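Local atomic coordinates of ankyrin repeat domain-containing protein EMB506, chloroplastic (Arabidopsis thaliana, PDB entry 6JD6), a protein that takes part in the initial differentiation of the proplastid in the embryo, is required for normal cotyledon and leaf margins, and has molecular condensate scaffold activity. Residues M123-M128 and E158-H163; S112-Q117 and I138-K143; K151-K156 and H183-V188. All coordinates share one frame; numbering follows the deposited sequence.

Interaction 1 of 3, residues M123-M128 and E158-H163. With SO4 (sulfate ion), chain I.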
loop_
_atom_site.group_PDB
_atom_site.type_symbol
_atom_site.label_atom_id
_atom_site.label_comp_id
_atom_site.label_asym_id
_atom_site.label_seq_id
_atom_site.Cartn_x
_atom_site.Cartn_y
_atom_site.Cartn_z
ATOM N N MET A 123 10.341 5.022 -0.794
ATOM C CA MET A 123 11.236 5.542 0.242
ATOM C C MET A 123 12.065 6.740 -0.220
ATOM O O MET A 123 13.240 6.846 0.115
ATOM C CB MET A 123 12.180 4.439 0.732
ATOM C CG MET A 123 11.483 3.218 1.311
ATOM S SD MET A 123 10.804 3.565 2.940
ATOM C CE MET A 123 12.144 4.515 3.665
ATOM N N GLN A 124 11.458 7.640 -0.984
ATOM C CA GLN A 124 12.179 8.793 -1.515
ATOM C C GLN A 124 11.804 10.066 -0.766
ATOM O O GLN A 124 11.128 10.943 -1.305
ATOM C CB GLN A 124 11.894 8.954 -3.009
ATOM C CG GLN A 124 12.399 7.804 -3.873
ATOM C CD GLN A 124 13.880 7.916 -4.212
ATOM O OE1 GLN A 124 14.658 8.524 -3.476
ATOM N NE2 GLN A 124 14.272 7.332 -5.340
ATOM N N ILE A 125 12.254 10.163 0.478
ATOM C CA ILE A 125 11.850 11.252 1.357
ATOM C C ILE A 125 12.273 12.632 0.844
ATOM O O ILE A 125 11.461 13.557 0.799
ATOM C CB ILE A 125 12.351 11.016 2.796
ATOM C CG1 ILE A 125 11.543 9.891 3.448
ATOM C CG2 ILE A 125 12.247 12.287 3.622
ATOM C CD1 ILE A 125 11.984 9.557 4.855
ATOM N N GLN A 126 13.535 12.764 0.447
ATOM C CA GLN A 126 14.035 14.039 -0.061
ATOM C C GLN A 126 13.252 14.511 -1.289
ATOM O O GLN A 126 12.920 15.691 -1.406
ATOM C CB GLN A 126 15.529 13.952 -0.374
ATOM C CG GLN A 126 16.134 15.269 -0.851
ATOM C CD GLN A 126 15.945 16.390 0.152
ATOM O OE1 GLN A 126 16.443 16.322 1.276
ATOM N NE2 GLN A 126 15.218 17.427 -0.248
ATOM N N LEU A 127 12.939 13.589 -2.193
ATOM C CA LEU A 127 12.170 13.940 -3.385
ATOM C C LEU A 127 10.747 14.371 -3.039
ATOM O O LEU A 127 10.176 15.237 -3.703
ATOM C CB LEU A 127 12.154 12.788 -4.390
ATOM C CG LEU A 127 13.487 12.509 -5.083
ATOM C CD1 LEU A 127 13.336 11.370 -6.084
ATOM C CD2 LEU A 127 14.014 13.767 -5.771
ATOM N N MET A 128 10.179 13.766 -1.998
ATOM C CA MET A 128 8.879 14.194 -1.490
ATOM C C MET A 128 8.950 15.632 -0.997
ATOM O O MET A 128 8.107 16.458 -1.350
ATOM C CB MET A 128 8.411 13.290 -0.350
ATOM C CG MET A 128 8.151 11.857 -0.761
ATOM S SD MET A 128 7.568 10.846 0.612
ATOM C CE MET A 128 5.942 11.541 0.866
ATOM N N GLU A 158 7.258 2.943 7.569
ATOM C CA GLU A 158 7.166 3.647 8.846
ATOM C C GLU A 158 8.067 4.878 9.002
ATOM O O GLU A 158 7.686 5.839 9.663
ATOM C CB GLU A 158 7.305 2.665 10.018
ATOM C CG GLU A 158 6.158 1.650 10.063
ATOM C CD GLU A 158 6.072 0.887 11.374
ATOM O OE1 GLU A 158 5.006 0.943 12.021
ATOM O OE2 GLU A 158 7.064 0.228 11.753
ATOM N N ALA A 159 9.238 4.866 8.378
ATOM C CA ALA A 159 10.125 6.029 8.422
ATOM C C ALA A 159 9.555 7.194 7.612
ATOM O O ALA A 159 9.728 8.359 7.973
ATOM C CB ALA A 159 11.515 5.664 7.926
ATOM N N VAL A 160 8.885 6.871 6.511
ATOM C CA VAL A 160 8.214 7.873 5.690
ATOM C C VAL A 160 6.987 8.414 6.427
ATOM O O VAL A 160 6.731 9.621 6.429
ATOM C CB VAL A 160 7.795 7.280 4.326
ATOM C CG1 VAL A 160 6.903 8.246 3.565
ATOM C CG2 VAL A 160 9.031 6.928 3.505
ATOM N N ILE A 161 6.244 7.511 7.063
ATOM C CA ILE A 161 5.083 7.883 7.866
ATOM C C ILE A 161 5.432 8.932 8.920
ATOM O O ILE A 161 4.808 9.991 8.981
ATOM C CB ILE A 161 4.468 6.651 8.554
ATOM C CG1 ILE A 161 3.843 5.728 7.506
ATOM C CG2 ILE A 161 3.435 7.076 9.597
ATOM C CD1 ILE A 161 3.657 4.295 7.976
ATOM N N SER A 162 6.443 8.647 9.734
ATOM C CA SER A 162 6.828 9.559 10.803
ATOM C C SER A 162 7.361 10.886 10.258
ATOM O O SER A 162 7.170 11.934 10.872
ATOM C CB SER A 162 7.854 8.909 11.732
ATOM O OG SER A 162 9.073 8.668 11.057
ATOM N N HIS A 163 8.026 10.835 9.106
ATOM C CA HIS A 163 8.514 12.048 8.456
ATOM C C HIS A 163 7.355 12.955 8.055
ATOM O O HIS A 163 7.374 14.152 8.328
ATOM C CB HIS A 163 9.352 11.709 7.217
ATOM C CG HIS A 163 9.789 12.914 6.442
ATOM N ND1 HIS A 163 10.911 13.643 6.768
ATOM C CD2 HIS A 163 9.242 13.530 5.366
ATOM C CE1 HIS A 163 11.044 14.650 5.924
ATOM N NE2 HIS A 163 10.043 14.605 5.063
HETATM S S SO4 I . 13.101 14.701 9.263
HETATM O O1 SO4 I . 14.015 14.760 10.401
HETATM O O2 SO4 I . 11.768 15.125 9.685
HETATM O O3 SO4 I . 13.585 15.590 8.210
HETATM O O4 SO4 I . 13.039 13.333 8.756
#
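Ile125 and Val160 sit where the start of helix 125-133, in the first ankyrin repeat, comes closest to helix 158-166, in the second. Apolar packing comes first. The side chains of Ile125 and Val160 run antiparallel alongside one another, with CG1 of Ile125 3.9 Å from CG2 of Val160, and the same CG2 lies 3.8 Å from SD of Met123. Met123 closes the preceding helix as the C-prime residue of a Schellman motif; its chain, bent at both chi2 and chi3, swings the thioether back over Val160. The valine methyls diverge and so serve three neighbours: CG2 meets Met123 and Ile125, while CG1, anti to the backbone N (chi1 171°), turns to SD of Met128, a buried residue, at 4.0 Å, the two side chains meeting at about a right angle.

The second kind of contact is CH-pi. CG2 of Ile125 stands over one face of the His163 imidazole, 3.5 Å from the ring centroid and 8° off the normal, while CD1 of the same isoleucine lies 4.0 Å from Ala159 O.

Polar bonds then hold the ring by its rim. ND1 of His163 donates to O4 of a sulfate ion at 2.9 Å, nearly straight at 166°. The anion probably comes from the crystallisation liquor and is bound also by Arg166 NE. On the other nitrogen, NE2 is hydrogen-bonded to OD1 of Asp129, one turn further along the helix that carries Ile125.

With Asp129 and sulfate holding its two nitrogens, the imidazole has its rotation fixed beneath the isoleucine methyl. In this crystal, an anionic partner at each nitrogen would probably favour the doubly protonated ring, and the bond to Asp129 adds a polar tie between two repeats otherwise joined here by hydrocarbon and sulfur.

Interaction 2 of 3, residues S112-Q117 and I138-K143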
loop_
_atom_site.group_PDB
_atom_site.type_symbol
_atom_site.label_atom_id
_atom_site.label_comp_id
_atom_site.label_asym_id
_atom_site.label_seq_id
_atom_site.Cartn_x
_atom_site.Cartn_y
_atom_site.Cartn_z
ATOM N N SER A 112 -3.819 6.638 -11.231
ATOM C CA SER A 112 -3.221 5.576 -10.436
ATOM C C SER A 112 -1.926 5.980 -9.734
ATOM O O SER A 112 -1.629 5.485 -8.644
ATOM C CB SER A 112 -2.936 4.365 -11.327
ATOM O OG SER A 112 -4.105 3.927 -11.994
ATOM N N TRP A 113 -1.149 6.862 -10.364
ATOM C CA TRP A 113 0.215 7.130 -9.905
ATOM C C TRP A 113 0.445 8.585 -9.522
ATOM O O TRP A 113 0.813 9.412 -10.357
ATOM C CB TRP A 113 1.229 6.670 -10.960
ATOM C CG TRP A 113 0.820 5.373 -11.562
ATOM C CD1 TRP A 113 0.426 5.148 -12.852
ATOM C CD2 TRP A 113 0.695 4.120 -10.879
ATOM N NE1 TRP A 113 0.089 3.825 -13.019
ATOM C CE2 TRP A 113 0.243 3.175 -11.821
ATOM C CE3 TRP A 113 0.929 3.706 -9.563
ATOM C CZ2 TRP A 113 0.017 1.840 -11.488
ATOM C CZ3 TRP A 113 0.709 2.379 -9.235
ATOM C CH2 TRP A 113 0.258 1.463 -10.194
ATOM N N LYS A 114 0.214 8.880 -8.248
ATOM C CA LYS A 114 0.496 10.187 -7.674
ATOM C C LYS A 114 1.937 10.202 -7.177
ATOM O O LYS A 114 2.348 9.305 -6.440
ATOM C CB LYS A 114 -0.467 10.464 -6.518
ATOM C CG LYS A 114 -1.825 11.006 -6.946
ATOM C CD LYS A 114 -1.901 12.502 -6.670
ATOM C CE LYS A 114 -3.202 13.104 -7.154
ATOM N NZ LYS A 114 -3.360 12.938 -8.625
ATOM N N PRO A 115 2.712 11.221 -7.588
ATOM C CA PRO A 115 4.148 11.309 -7.292
ATOM C C PRO A 115 4.466 11.170 -5.805
ATOM O O PRO A 115 5.345 10.386 -5.456
ATOM C CB PRO A 115 4.525 12.710 -7.784
ATOM C CG PRO A 115 3.523 13.022 -8.831
ATOM C CD PRO A 115 2.243 12.359 -8.397
ATOM N N LEU A 116 3.764 11.906 -4.947
ATOM C CA LEU A 116 3.996 11.809 -3.506
ATOM C C LEU A 116 3.769 10.391 -2.990
ATOM O O LEU A 116 4.521 9.901 -2.147
ATOM C CB LEU A 116 3.103 12.780 -2.736
ATOM C CG LEU A 116 3.661 14.164 -2.410
ATOM C CD1 LEU A 116 2.740 14.873 -1.417
ATOM C CD2 LEU A 116 5.087 14.080 -1.876
ATOM N N GLN A 117 2.728 9.740 -3.496
ATOM C CA GLN A 117 2.417 8.375 -3.096
ATOM C C GLN A 117 3.517 7.419 -3.545
ATOM O O GLN A 117 4.009 6.613 -2.756
ATOM C CB GLN A 117 1.072 7.934 -3.674
ATOM C CG GLN A 117 -0.140 8.655 -3.099
ATOM C CD GLN A 117 -1.448 8.004 -3.528
ATOM O OE1 GLN A 117 -1.456 6.883 -4.041
ATOM N NE2 GLN A 117 -2.559 8.705 -3.321
ATOM N N ILE A 138 0.877 18.870 1.017
ATOM C CA ILE A 138 1.242 17.593 1.623
ATOM C C ILE A 138 0.011 16.687 1.763
ATOM O O ILE A 138 0.119 15.464 1.701
ATOM C CB ILE A 138 1.950 17.795 2.988
ATOM C CG1 ILE A 138 2.528 16.479 3.512
ATOM C CG2 ILE A 138 1.010 18.442 4.009
ATOM C CD1 ILE A 138 3.450 16.655 4.710
ATOM N N ASP A 139 -1.160 17.301 1.914
ATOM C CA ASP A 139 -2.412 16.559 2.023
ATOM C C ASP A 139 -3.173 16.498 0.700
ATOM O O ASP A 139 -4.395 16.340 0.688
ATOM C CB ASP A 139 -3.310 17.174 3.098
ATOM C CG ASP A 139 -2.707 17.081 4.483
ATOM O OD1 ASP A 139 -2.105 16.033 4.801
ATOM O OD2 ASP A 139 -2.836 18.058 5.250
ATOM N N ASP A 140 -2.451 16.636 -0.408
ATOM C CA ASP A 140 -3.036 16.444 -1.732
ATOM C C ASP A 140 -3.687 15.062 -1.829
ATOM O O ASP A 140 -3.076 14.059 -1.464
ATOM C CB ASP A 140 -1.958 16.597 -2.806
ATOM C CG ASP A 140 -2.495 16.378 -4.203
ATOM O OD1 ASP A 140 -2.191 15.320 -4.796
ATOM O OD2 ASP A 140 -3.227 17.261 -4.702
ATOM N N VAL A 141 -4.929 15.013 -2.306
ATOM C CA VAL A 141 -5.673 13.752 -2.367
ATOM C C VAL A 141 -5.796 13.195 -3.784
ATOM O O VAL A 141 -5.760 13.942 -4.760
ATOM C CB VAL A 141 -7.089 13.893 -1.768
ATOM C CG1 VAL A 141 -7.011 14.172 -0.274
ATOM C CG2 VAL A 141 -7.866 14.986 -2.481
ATOM N N ASP A 142 -5.946 11.877 -3.893
ATOM C CA ASP A 142 -6.148 11.251 -5.196
ATOM C C ASP A 142 -7.626 10.988 -5.488
ATOM O O ASP A 142 -8.509 11.593 -4.878
ATOM C CB ASP A 142 -5.305 9.972 -5.353
ATOM C CG ASP A 142 -5.689 8.867 -4.370
ATOM O OD1 ASP A 142 -6.778 8.925 -3.758
ATOM O OD2 ASP A 142 -4.890 7.917 -4.220
ATOM N N LYS A 143 -7.881 10.074 -6.419
ATOM C CA LYS A 143 -9.240 9.755 -6.849
ATOM C C LYS A 143 -10.057 9.082 -5.744
ATOM O O LYS A 143 -11.286 9.067 -5.796
ATOM C CB LYS A 143 -9.189 8.838 -8.066
ATOM C CG LYS A 143 -8.452 7.535 -7.792
ATOM C CD LYS A 143 -8.290 6.710 -9.052
ATOM C CE LYS A 143 -7.963 5.267 -8.719
ATOM N NZ LYS A 143 -6.733 5.162 -7.900
HETATM O O HOH W 1 -2.318 11.410 -2.848
#
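Gln117 and Asp142 tie the first helix of an ankyrin repeat to the long loop that leads from this repeat into the next, the loop region from which the fingers of the ankyrin fold are built. The two side chains cross at about a right angle. NE2 of Gln117 donates to OD2 of Asp142 over 2.6 Å, and the bond is nearly straight at 170°. The carboxylate oxygen lies close to the amide plane, yet the donor meets it from above the carboxylate, 53° out of that plane, and the two flat groups are turned steeply against each other. Placing CG between its backbone N and carbonyl carbon (chi1 64°) brings the carboxylate of Asp142 toward the helix, and its second oxygen, OD1, is held by the backbone N of Asp144 and of Gln146.

The amide is gripped at both ends. NE2 also donates to a water at 2.8 Å, which lies 3.1 Å from Asp140 O, so the loop backbone is reached indirectly, while OE1 accepts from Lys151 NZ on the helix of the second repeat.

Lys114, at the N-cap position of helix 115-121, meets the loop differently. Its chain, bent at chi2 and chi4, crosses the side chain of Asp140 at about a right angle, bringing CE to 3.4 Å from Asp140 OD1. The ammonium itself stays 4.7 Å from that oxygen: the opposite charges probably attract at this range, but it is the aliphatic part that touches. Just before this lysine, Trp113 turns away from the loop and engages another protein chain. At the far end of the contact, Leu116 CD1 rests 4.1 Å from Ile138 O.

Interaction 3 of 3, residues K151-K156 and H183-V188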
loop_
_atom_site.group_PDB
_atom_site.type_symbol
_atom_site.label_atom_id
_atom_site.label_comp_id
_atom_site.label_asym_id
_atom_site.label_seq_id
_atom_site.Cartn_x
_atom_site.Cartn_y
_atom_site.Cartn_z
ATOM N N LYS A 151 -1.332 6.302 1.960
ATOM C CA LYS A 151 -0.613 5.328 1.146
ATOM C C LYS A 151 0.636 4.802 1.826
ATOM O O LYS A 151 0.930 3.605 1.759
ATOM C CB LYS A 151 -0.247 5.917 -0.213
ATOM C CG LYS A 151 -1.157 5.456 -1.307
ATOM C CD LYS A 151 -1.139 3.944 -1.431
ATOM C CE LYS A 151 -2.353 3.478 -2.201
ATOM N NZ LYS A 151 -2.442 4.193 -3.498
ATOM N N ALA A 152 1.368 5.700 2.473
ATOM C CA ALA A 152 2.578 5.324 3.192
ATOM C C ALA A 152 2.261 4.323 4.298
ATOM O O ALA A 152 3.069 3.444 4.610
ATOM C CB ALA A 152 3.249 6.560 3.774
ATOM N N ILE A 153 1.083 4.469 4.894
ATOM C CA ILE A 153 0.651 3.569 5.957
ATOM C C ILE A 153 0.204 2.233 5.372
ATOM O O ILE A 153 0.570 1.177 5.878
ATOM C CB ILE A 153 -0.467 4.207 6.801
ATOM C CG1 ILE A 153 0.100 5.394 7.587
ATOM C CG2 ILE A 153 -1.068 3.196 7.748
ATOM C CD1 ILE A 153 -0.938 6.180 8.341
ATOM N N ILE A 154 -0.572 2.291 4.295
ATOM C CA ILE A 154 -0.989 1.099 3.564
ATOM C C ILE A 154 0.222 0.272 3.110
ATOM O O ILE A 154 0.158 -0.958 3.034
ATOM C CB ILE A 154 -1.872 1.484 2.360
ATOM C CG1 ILE A 154 -3.210 2.049 2.846
ATOM C CG2 ILE A 154 -2.108 0.294 1.431
ATOM C CD1 ILE A 154 -4.058 2.649 1.741
ATOM N N GLY A 155 1.335 0.952 2.838
ATOM C CA GLY A 155 2.568 0.286 2.453
ATOM C C GLY A 155 3.453 -0.018 3.647
ATOM O O GLY A 155 4.514 -0.624 3.503
ATOM N N LYS A 156 3.010 0.397 4.832
ATOM C CA LYS A 156 3.774 0.195 6.068
ATOM C C LYS A 156 5.215 0.714 5.943
ATOM O O LYS A 156 6.177 0.046 6.325
ATOM C CB LYS A 156 3.736 -1.280 6.495
ATOM C CG LYS A 156 4.091 -1.525 7.964
ATOM C CD LYS A 156 3.837 -2.973 8.355
ATOM C CE LYS A 156 4.308 -3.264 9.771
ATOM N NZ LYS A 156 5.782 -3.130 9.893
ATOM N N HIS A 183 -7.128 3.482 10.834
ATOM C CA HIS A 183 -7.727 2.262 10.275
ATOM C C HIS A 183 -6.664 1.428 9.549
ATOM O O HIS A 183 -6.519 0.226 9.780
ATOM C CB HIS A 183 -8.831 2.603 9.265
ATOM C CG HIS A 183 -10.157 2.947 9.874
ATOM N ND1 HIS A 183 -10.751 4.181 9.711
ATOM C CD2 HIS A 183 -11.028 2.205 10.601
ATOM C CE1 HIS A 183 -11.917 4.194 10.331
ATOM N NE2 HIS A 183 -12.109 3.008 10.882
ATOM N N TYR A 184 -5.922 2.076 8.661
ATOM C CA TYR A 184 -4.932 1.373 7.851
ATOM C C TYR A 184 -3.721 0.913 8.658
ATOM O O TYR A 184 -3.146 -0.134 8.372
ATOM C CB TYR A 184 -4.491 2.236 6.663
ATOM C CG TYR A 184 -5.572 2.460 5.629
ATOM C CD1 TYR A 184 -6.121 1.396 4.929
ATOM C CD2 TYR A 184 -6.023 3.740 5.333
ATOM C CE1 TYR A 184 -7.103 1.600 3.972
ATOM C CE2 TYR A 184 -7.004 3.953 4.383
ATOM C CZ TYR A 184 -7.540 2.880 3.707
ATOM O OH TYR A 184 -8.515 3.093 2.756
ATOM N N ALA A 185 -3.324 1.696 9.655
ATOM C CA ALA A 185 -2.196 1.321 10.504
ATOM C C ALA A 185 -2.528 0.047 11.269
ATOM O O ALA A 185 -1.676 -0.819 11.476
ATOM C CB ALA A 185 -1.849 2.452 11.467
ATOM N N VAL A 186 -3.781 -0.061 11.687
ATOM C CA VAL A 186 -4.249 -1.270 12.335
ATOM C C VAL A 186 -4.319 -2.440 11.341
ATOM O O VAL A 186 -3.862 -3.542 11.652
ATOM C CB VAL A 186 -5.606 -1.041 13.018
ATOM C CG1 VAL A 186 -6.190 -2.356 13.468
ATOM C CG2 VAL A 186 -5.437 -0.088 14.203
ATOM N N GLN A 187 -4.853 -2.201 10.142
ATOM C CA GLN A 187 -4.971 -3.282 9.157
ATOM C C GLN A 187 -3.634 -3.913 8.759
ATOM O O GLN A 187 -3.563 -5.127 8.546
ATOM C CB GLN A 187 -5.733 -2.862 7.892
ATOM C CG GLN A 187 -6.170 -4.089 7.080
ATOM C CD GLN A 187 -6.659 -3.780 5.678
ATOM O OE1 GLN A 187 -6.240 -2.805 5.059
ATOM N NE2 GLN A 187 -7.551 -4.630 5.164
ATOM N N VAL A 188 -2.582 -3.103 8.650
ATOM C CA VAL A 188 -1.270 -3.636 8.276
ATOM C C VAL A 188 -0.455 -4.039 9.501
ATOM O O VAL A 188 0.711 -4.415 9.385
ATOM C CB VAL A 188 -0.465 -2.658 7.372
ATOM C CG1 VAL A 188 -1.287 -2.275 6.146
ATOM C CG2 VAL A 188 -0.048 -1.411 8.144
#
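Ile154 lies alongside the ring of Tyr184, the two side chains pointing the same way. CD1 of Ile154 stands over the middle of the aromatic face, 3.8 Å from the ring centroid and 7° off the normal, a CH-pi contact, while CG1 approaches Tyr184 CD1 to 3.6 Å. Next to it, Ile153 presses a single branch into the backbone of the opposing helix: its CG2, anti to the backbone N, reaches 3.3 Å from Ala185 N and also packs on CB of Tyr184 and of Ala185.

Val188, just after helix 181-187, fills the end of the contact near the helix C-termini. CG2 of Val188 touches Ile153 O at 3.5 Å, and its CG1 touches Ile154 O at 3.7 Å. Lys156 completes this end by running past Val188 in the opposite direction, with its CD 3.6 Å from Val188 O.

Behind this first shell, two features probably help to position these groups. A Schellman motif ends helix 148-154: Lys156 N bonds to Ile153 O at 2.8 Å, so this carbonyl has a polar partner while a valine methyl rests on it. The phenol is anchored through OH to Asp175 OD2, and more weakly to Gln146 NE2; a basic side chain of another protein chain also bonds to the OH.

The contact thus joins the first helices of the second and third ankyrin repeats, with helix 158-166 packed against Ile153, helix 191-199 against Ala185, and helix 214-220 taking up the side of helix 181-187 around His183 and Val186.

The three contacts show how an ankyrin stack grows by repeating local joints, their centres lying 14 to 15 Å apart. Interaction 2 ties a helix to a loop at the start of the array, interaction 1 couples the second helices of repeats one and two, and interaction 3 couples the first helices of repeats two and three. Along the chain interaction 1 alternates with each of the others, whereas interaction 2 closes before interaction 3 opens. They touch directly: Met128 packs on the Leu116 carbonyl, and Ile161 and Val160 on helix 148-154, while the Gln117 amide connects interaction 2 to interaction 3. Packing and one polar bond thus connect them across three repeats, involving a loop and both helical layers.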